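PDB 4O9L: mitochondrial antiviral signaling protein (MAVS) from Equus caballus, which probably relays antiviral innate immune signals by assembling into prion-like filaments through its caspase recruitment domain. Local coordinates for residues H26-R29 / I30-Y33. The protein carries 1 engineered substitution. Residues are numbered along the deposited sequence; the frame is centred on the assembly and turned at random.
Sequences HVLR and ILPY. Engineered in segment 26-29: R29 (natural residue Glu).
The short helix 27-30 of this caspase recruitment domain, a helical fold of the death clan, starts at its N-cap H26 and runs on into the 3-10 segment 31-33; the contact is a local one within this continuous helical stretch, between residues three to four apart. Two main-chain bonds make the alpha-helical part. I30 N donates to H26 O at 3.1 Å, and L31 N donates to V27 O, also at 3.1 Å with an N-H...O angle of 154°. V27 O is also approached by I30 N in a weak bond, so that I30 N is shared between H26 O and V27 O. Further on, Y33 N bonds I30 O at 3.0 Å, the three-residue spacing of the 3-10 segment. P32, having no N-H to give, lays CD 3.4 Å from L28 O.

On the buried flank, V27 swings CG1 anti to its backbone N (chi1 168°), and that methyl meets L31 CD1 at 3.9 Å, the two side chains crossing at a slant. Here V27 also touches Y49 of helix 39-66, while I30 reaches A78 and L79 of helix 71-81, so the turn is wedged between two larger helices.

On the exposed flank, R29 and Y33 are joined through a water. In R29, an engineered residue replacing Glu, chi1 of 180° sets CG anti to the backbone N, and the chain then runs extended to NE. The water, in the plane of the guanidinium, accepts from R29 NE at 3.3 Å and lies 3.0 Å from Y33 OH. Lower on the ring, Y33 CD2 sits 3.4 Å from R29 O, which comes in at the ring edge. NH1 of R29 forms a salt bridge with E83, so the carboxylate and the water together hold the direction of the introduced guanidinium, and the water ties it to Y33 OH.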
loop_
_atom_site.group_PDB
_atom_site.type_symbol
_atom_site.label_atom_id
_atom_site.label_comp_id
_atom_site.label_asym_id
_atom_site.label_seq_id
_atom_site.Cartn_x
_atom_site.Cartn_y
_atom_site.Cartn_z
ATOM N N HIS A 26 -7.413 -4.868 4.885
ATOM C CA HIS A 26 -8.198 -5.783 4.072
ATOM C C HIS A 26 -8.043 -5.327 2.629
ATOM O O HIS A 26 -8.499 -4.238 2.273
ATOM C CB HIS A 26 -9.672 -5.750 4.471
ATOM C CG HIS A 26 -10.529 -6.700 3.691
ATOM N ND1 HIS A 26 -11.893 -6.536 3.557
ATOM C CD2 HIS A 26 -10.218 -7.828 3.007
ATOM C CE1 HIS A 26 -12.383 -7.520 2.823
ATOM N NE2 HIS A 26 -11.386 -8.316 2.474
ATOM N N VAL A 27 -7.400 -6.147 1.806
ATOM C CA VAL A 27 -7.052 -5.731 0.445
ATOM C C VAL A 27 -8.247 -5.221 -0.356
ATOM O O VAL A 27 -8.188 -4.153 -0.981
ATOM C CB VAL A 27 -6.335 -6.865 -0.330
ATOM C CG1 VAL A 27 -6.249 -6.538 -1.837
ATOM C CG2 VAL A 27 -4.951 -7.089 0.244
ATOM N N LEU A 28 -9.347 -5.962 -0.320
ATOM C CA LEU A 28 -10.495 -5.614 -1.147
ATOM C C LEU A 28 -11.070 -4.261 -0.758
ATOM O O LEU A 28 -11.489 -3.488 -1.614
ATOM C CB LEU A 28 -11.566 -6.702 -1.076
ATOM C CG LEU A 28 -11.293 -7.984 -1.864
ATOM C CD1 LEU A 28 -12.608 -8.778 -1.995
ATOM C CD2 LEU A 28 -10.695 -7.686 -3.241
ATOM N N ARG A 29 -11.069 -3.970 0.538
ATOM C CA ARG A 29 -11.576 -2.700 1.027
ATOM C C ARG A 29 -10.673 -1.524 0.671
ATOM O O ARG A 29 -11.166 -0.443 0.369
ATOM C CB ARG A 29 -11.774 -2.747 2.545
ATOM C CG ARG A 29 -12.290 -1.450 3.115
ATOM C CD ARG A 29 -12.545 -1.538 4.611
ATOM N NE ARG A 29 -13.134 -0.295 5.093
ATOM C CZ ARG A 29 -13.257 0.023 6.374
ATOM N NH1 ARG A 29 -13.807 1.186 6.715
ATOM N NH2 ARG A 29 -12.826 -0.822 7.305
ATOM N N ILE A 30 -9.361 -1.726 0.693
ATOM C CA ILE A 30 -8.446 -0.607 0.476
ATOM C C ILE A 30 -8.256 -0.242 -1.002
ATOM O O ILE A 30 -8.063 0.937 -1.317
ATOM C CB ILE A 30 -7.075 -0.799 1.180
ATOM C CG1 ILE A 30 -6.368 0.567 1.338
ATOM C CG2 ILE A 30 -6.205 -1.802 0.408
ATOM C CD1 ILE A 30 -5.130 0.562 2.265
ATOM N N LEU A 31 -8.336 -1.241 -1.892
ATOM C CA LEU A 31 -8.074 -1.051 -3.331
ATOM C C LEU A 31 -8.740 0.177 -3.998
ATOM O O LEU A 31 -8.052 0.948 -4.670
ATOM C CB LEU A 31 -8.394 -2.324 -4.135
ATOM C CG LEU A 31 -7.419 -3.499 -4.077
ATOM C CD1 LEU A 31 -7.960 -4.692 -4.871
ATOM C CD2 LEU A 31 -6.049 -3.095 -4.615
ATOM N N PRO A 32 -10.069 0.365 -3.820
ATOM C CA PRO A 32 -10.699 1.474 -4.545
ATOM C C PRO A 32 -10.217 2.849 -4.074
ATOM O O PRO A 32 -10.434 3.834 -4.787
ATOM C CB PRO A 32 -12.193 1.313 -4.218
ATOM C CG PRO A 32 -12.340 -0.062 -3.645
ATOM C CD PRO A 32 -11.047 -0.355 -2.980
ATOM N N TYR A 33 -9.601 2.926 -2.895
ATOM C CA TYR A 33 -9.120 4.211 -2.384
ATOM C C TYR A 33 -7.743 4.604 -2.917
ATOM O O TYR A 33 -7.357 5.771 -2.849
ATOM C CB TYR A 33 -9.096 4.208 -0.849
ATOM C CG TYR A 33 -10.463 4.160 -0.218
ATOM C CD1 TYR A 33 -11.277 5.291 -0.192
ATOM C CD2 TYR A 33 -10.948 2.986 0.346
ATOM C CE1 TYR A 33 -12.545 5.251 0.387
ATOM C CE2 TYR A 33 -12.210 2.939 0.932
ATOM C CZ TYR A 33 -12.999 4.073 0.942
ATOM O OH TYR A 33 -14.244 4.032 1.517
HETATM O O HOH W 1 -14.689 1.377 2.729
#